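Local coordinates for protein lipolytic enzyme (Clostridium thermocellum, PDB 2VPT) that probably hydrolyses acetyl esters on plant xylan as the family 3 carbohydrate esterase domain of a longer, dockerin-bearing cellulosomal protein, at residues G12-M24 with S173-K185. Sequence-based numbering, arbitrary orientation.
Sequences GDSCTEGMGGGEM and SWDGLHLSEIGYK
Ser-14 OG meets His-178 NE2 at the edge of the imidazole, near the ring plane, 2.7 Å away; either atom could be the donor. At the other ring nitrogen, ND1 donates to Asp-175 OD2 at 2.8 Å, with the oxygen 8° out of the ring plane, so bonds at both nitrogens fix how the imidazole is turned. Met-19, a selenomethionine, lies alongside: its CB sits over the centre of one face, 3.6 Å from the centroid, a CH-pi contact, while SE leans obliquely past CE1. Asp-175 is itself steadied, since its OD1 accepts from Leu-177 N, an Asx turn, and also from His-178 N, completing an Asx motif.

Packing is close where residues 19-21 run against 178-184. Tyr-184, with CG anti to its carbonyl carbon (chi1 -80°), extends from helix 181-203 and donates through OH to Met-19 O, 2.6 Å away and in the carbonyl plane. Leu-179 CB covers the centre of one face of that ring. Next along, Gly-21 N donates to Leu-179 O (2.9 Å), and Gly-20 CA rests 3.5 Å from the same oxygen and against His-178 CB.

The outer side is looser and partly water-mediated. One water donates to Gly-20 O and accepts from Trp-174 NE1, bridging two atoms not bonded directly; another donates to Asp-175 OD2 and reaches Gly-20 N weakly. Glu-181 OE2 only brushes Gly-22 CA at the exposed edge. Trp-174 of the second subunit partly closes this side, packing on Asp-175 and the His-178 ring.

Ser-14 follows strand 5-12 in a GDS sequence, and Asp-175 and His-178 precede the C-terminal helix: the layout of the SGNH/GDSL hydrolase fold, where this Ser-His-Asp relay is probably the catalytic triad.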
loop_
_atom_site.group_PDB
_atom_site.type_symbol
_atom_site.label_atom_id
_atom_site.label_comp_id
_atom_site.label_asym_id
_atom_site.label_seq_id
_atom_site.Cartn_x
_atom_site.Cartn_y
_atom_site.Cartn_z
ATOM N N GLY A 12 -5.014 -11.085 2.938
ATOM C CA GLY A 12 -5.754 -11.061 1.702
ATOM C C GLY A 12 -4.982 -10.476 0.554
ATOM O O GLY A 12 -3.732 -10.473 0.546
ATOM N N ASP A 13 -5.752 -9.982 -0.414
ATOM C CA ASP A 13 -5.239 -9.460 -1.673
ATOM C C ASP A 13 -5.410 -7.940 -1.721
ATOM O O ASP A 13 -5.318 -7.289 -0.678
ATOM C CB ASP A 13 -5.888 -10.222 -2.849
ATOM C CG ASP A 13 -7.397 -10.185 -2.832
ATOM O OD1 ASP A 13 -7.999 -9.223 -2.284
ATOM O OD2 ASP A 13 -8.005 -11.142 -3.372
ATOM N N SER A 14 -5.644 -7.349 -2.882
ATOM C CA SER A 14 -5.747 -5.897 -2.936
ATOM C C SER A 14 -6.954 -5.368 -2.179
ATOM O O SER A 14 -6.987 -4.185 -1.861
ATOM C CB SER A 14 -5.761 -5.354 -4.350
ATOM O OG SER A 14 -6.710 -6.014 -5.106
ATOM N N CYS A 15 -7.949 -6.219 -1.921
ATOM C CA CYS A 15 -9.114 -5.798 -1.155
ATOM C C CYS A 15 -8.812 -5.635 0.322
ATOM O O CYS A 15 -9.552 -4.948 1.024
ATOM C CB CYS A 15 -10.282 -6.759 -1.340
ATOM S SG CYS A 15 -10.855 -6.960 -3.029
ATOM N N THR A 16 -7.752 -6.282 0.801
ATOM C CA THR A 16 -7.262 -6.126 2.174
ATOM C C THR A 16 -6.156 -5.078 2.269
ATOM O O THR A 16 -6.106 -4.304 3.237
ATOM C CB THR A 16 -6.819 -7.490 2.743
ATOM O OG1 THR A 16 -7.964 -8.357 2.791
ATOM C CG2 THR A 16 -6.228 -7.349 4.146
ATOM N N GLU A 17 -5.271 -5.029 1.275
ATOM C CA GLU A 17 -4.270 -3.970 1.237
ATOM C C GLU A 17 -4.939 -2.614 1.046
ATOM O O GLU A 17 -4.498 -1.619 1.634
ATOM C CB GLU A 17 -3.207 -4.238 0.171
ATOM C CG GLU A 17 -2.026 -3.264 0.238
ATOM C CD GLU A 17 -0.786 -3.759 -0.481
ATOM O OE1 GLU A 17 -0.907 -4.520 -1.469
ATOM O OE2 GLU A 17 0.309 -3.362 -0.043
ATOM N N GLY A 18 -6.006 -2.588 0.251
ATOM C CA GLY A 18 -6.859 -1.406 0.133
ATOM C C GLY A 18 -6.738 -0.580 -1.126
ATOM O O GLY A 18 -6.863 0.644 -1.097
HETATM N N MSE A 19 -6.514 -1.222 -2.266
HETATM C CA MSE A 19 -6.568 -0.488 -3.512
HETATM C C MSE A 19 -7.972 0.092 -3.687
HETATM O O MSE A 19 -8.946 -0.379 -3.087
HETATM C CB MSE A 19 -6.192 -1.374 -4.699
HETATM C CG MSE A 19 -4.751 -1.765 -4.708
HETATM SE SE MSE A 19 -4.202 -2.595 -6.377
HETATM C CE MSE A 19 -2.321 -2.317 -6.279
ATOM N N GLY A 20 -8.077 1.132 -4.501
ATOM C CA GLY A 20 -9.331 1.862 -4.664
ATOM C C GLY A 20 -9.311 3.106 -3.809
ATOM O O GLY A 20 -8.291 3.807 -3.715
ATOM N N GLY A 21 -10.447 3.393 -3.191
ATOM C CA GLY A 21 -10.559 4.556 -2.313
ATOM C C GLY A 21 -10.155 4.238 -0.890
ATOM O O GLY A 21 -10.158 3.084 -0.480
ATOM N N GLY A 22 -9.799 5.275 -0.139
ATOM C CA GLY A 22 -9.495 5.144 1.271
ATOM C C GLY A 22 -8.035 5.116 1.689
ATOM O O GLY A 22 -7.737 4.719 2.795
ATOM N N GLU A 23 -7.129 5.512 0.800
ATOM C CA GLU A 23 -5.705 5.662 1.145
ATOM C C GLU A 23 -5.095 4.391 1.709
ATOM O O GLU A 23 -4.334 4.416 2.672
ATOM C CB GLU A 23 -5.496 6.836 2.113
ATOM C CG GLU A 23 -6.025 8.128 1.551
ATOM C CD GLU A 23 -5.606 9.375 2.292
ATOM O OE1 GLU A 23 -5.026 9.303 3.409
ATOM O OE2 GLU A 23 -5.875 10.458 1.708
HETATM N N MSE A 24 -5.425 3.276 1.070
HETATM C CA MSE A 24 -4.839 1.977 1.408
HETATM C C MSE A 24 -5.152 1.537 2.831
HETATM O O MSE A 24 -4.369 0.853 3.488
HETATM C CB MSE A 24 -3.334 1.954 1.117
HETATM C CG MSE A 24 -2.927 2.486 -0.248
HETATM SE SE MSE A 24 -3.508 1.440 -1.782
HETATM C CE MSE A 24 -2.989 0.011 -1.081
ATOM N N SER A 173 -14.565 2.440 -6.799
ATOM C CA SER A 173 -13.642 3.550 -6.929
ATOM C C SER A 173 -13.450 3.981 -8.381
ATOM O O SER A 173 -13.965 3.366 -9.309
ATOM C CB SER A 173 -12.281 3.149 -6.351
ATOM O OG SER A 173 -11.573 2.336 -7.268
ATOM N N TRP A 174 -12.688 5.051 -8.545
ATOM C CA TRP A 174 -12.293 5.559 -9.857
ATOM C C TRP A 174 -11.632 4.523 -10.782
ATOM O O TRP A 174 -11.659 4.688 -12.001
ATOM C CB TRP A 174 -11.342 6.748 -9.672
ATOM C CG TRP A 174 -10.137 6.385 -8.871
ATOM C CD1 TRP A 174 -10.008 6.413 -7.507
ATOM C CD2 TRP A 174 -8.891 5.905 -9.378
ATOM N NE1 TRP A 174 -8.759 5.975 -7.140
ATOM C CE2 TRP A 174 -8.052 5.661 -8.269
ATOM C CE3 TRP A 174 -8.404 5.655 -10.664
ATOM C CZ2 TRP A 174 -6.754 5.185 -8.408
ATOM C CZ3 TRP A 174 -7.112 5.186 -10.798
ATOM C CH2 TRP A 174 -6.304 4.955 -9.677
ATOM N N ASP A 175 -11.027 3.464 -10.233
ATOM C CA ASP A 175 -10.396 2.443 -11.087
ATOM C C ASP A 175 -11.374 1.426 -11.692
ATOM O O ASP A 175 -10.976 0.577 -12.505
ATOM C CB ASP A 175 -9.198 1.755 -10.383
ATOM C CG ASP A 175 -9.597 0.729 -9.319
ATOM O OD1 ASP A 175 -10.775 0.323 -9.223
ATOM O OD2 ASP A 175 -8.678 0.309 -8.569
ATOM N N GLY A 176 -12.646 1.518 -11.306
ATOM C CA GLY A 176 -13.694 0.688 -11.880
ATOM C C GLY A 176 -13.745 -0.745 -11.398
ATOM O O GLY A 176 -14.566 -1.515 -11.875
ATOM N N LEU A 177 -12.902 -1.102 -10.429
ATOM C CA LEU A 177 -12.799 -2.490 -9.959
ATOM C C LEU A 177 -12.830 -2.605 -8.431
ATOM O O LEU A 177 -13.598 -3.396 -7.866
ATOM C CB LEU A 177 -11.500 -3.095 -10.486
ATOM C CG LEU A 177 -11.119 -4.516 -10.091
ATOM C CD1 LEU A 177 -12.169 -5.517 -10.563
ATOM C CD2 LEU A 177 -9.752 -4.851 -10.665
ATOM N N HIS A 178 -11.967 -1.834 -7.777
ATOM C CA HIS A 178 -11.847 -1.855 -6.333
ATOM C C HIS A 178 -12.858 -0.934 -5.686
ATOM O O HIS A 178 -13.374 -0.006 -6.313
ATOM C CB HIS A 178 -10.441 -1.438 -5.916
ATOM C CG HIS A 178 -9.391 -2.418 -6.326
ATOM N ND1 HIS A 178 -8.574 -2.210 -7.412
ATOM C CD2 HIS A 178 -9.047 -3.620 -5.814
ATOM C CE1 HIS A 178 -7.756 -3.244 -7.542
ATOM N NE2 HIS A 178 -8.029 -4.116 -6.591
ATOM N N LEU A 179 -13.125 -1.211 -4.420
ATOM C CA LEU A 179 -14.090 -0.441 -3.651
ATOM C C LEU A 179 -13.657 1.005 -3.428
ATOM O O LEU A 179 -12.472 1.309 -3.315
ATOM C CB LEU A 179 -14.332 -1.114 -2.292
ATOM C CG LEU A 179 -15.011 -2.483 -2.315
ATOM C CD1 LEU A 179 -14.854 -3.128 -0.959
ATOM C CD2 LEU A 179 -16.484 -2.395 -2.737
ATOM N N SER A 180 -14.656 1.885 -3.346
ATOM C CA SER A 180 -14.478 3.243 -2.861
ATOM C C SER A 180 -14.397 3.269 -1.340
ATOM O O SER A 180 -14.605 2.254 -0.667
ATOM C CB SER A 180 -15.690 4.068 -3.266
ATOM O OG SER A 180 -16.836 3.538 -2.621
ATOM N N GLU A 181 -14.138 4.444 -0.770
ATOM C CA GLU A 181 -14.170 4.599 0.673
ATOM C C GLU A 181 -15.531 4.184 1.250
ATOM O O GLU A 181 -15.604 3.511 2.276
ATOM C CB GLU A 181 -13.845 6.053 1.025
ATOM C CG GLU A 181 -13.494 6.320 2.455
ATOM C CD GLU A 181 -12.850 7.696 2.606
ATOM O OE1 GLU A 181 -13.465 8.680 2.154
ATOM O OE2 GLU A 181 -11.724 7.796 3.144
ATOM N N ILE A 182 -16.607 4.591 0.586
ATOM C CA ILE A 182 -17.944 4.193 0.996
ATOM C C ILE A 182 -18.132 2.679 0.918
ATOM O O ILE A 182 -18.667 2.073 1.834
ATOM C CB ILE A 182 -19.020 4.938 0.186
ATOM C CG1 ILE A 182 -19.179 6.346 0.757
ATOM C CG2 ILE A 182 -20.367 4.202 0.239
ATOM C CD1 ILE A 182 -20.067 6.401 1.991
ATOM N N GLY A 183 -17.652 2.063 -0.157
ATOM C CA GLY A 183 -17.747 0.621 -0.300
ATOM C C GLY A 183 -17.000 -0.099 0.807
ATOM O O GLY A 183 -17.499 -1.060 1.373
ATOM N N TYR A 184 -15.798 0.373 1.136
ATOM C CA TYR A 184 -15.050 -0.232 2.224
ATOM C C TYR A 184 -15.742 -0.084 3.579
ATOM O O TYR A 184 -15.647 -0.964 4.424
ATOM C CB TYR A 184 -13.616 0.298 2.293
ATOM C CG TYR A 184 -12.658 -0.327 1.300
ATOM C CD1 TYR A 184 -12.421 -1.686 1.319
ATOM C CD2 TYR A 184 -11.933 0.444 0.411
ATOM C CE1 TYR A 184 -11.508 -2.277 0.443
ATOM C CE2 TYR A 184 -11.039 -0.128 -0.477
ATOM C CZ TYR A 184 -10.830 -1.494 -0.460
ATOM O OH TYR A 184 -9.915 -2.092 -1.331
ATOM N N LYS A 185 -16.442 1.032 3.785
ATOM C CA LYS A 185 -17.209 1.211 5.010
ATOM C C LYS A 185 -18.337 0.204 5.112
ATOM O O LYS A 185 -18.548 -0.380 6.158
ATOM C CB LYS A 185 -17.766 2.633 5.110
ATOM C CG LYS A 185 -16.788 3.654 5.615
ATOM C CD LYS A 185 -17.465 5.002 5.781
ATOM C CE LYS A 185 -18.639 4.987 6.727
ATOM N NZ LYS A 185 -19.096 6.396 6.975
HETATM O O HOH W 1 -6.779 1.648 -7.507
HETATM O O HOH W 2 -6.838 5.836 -4.616
#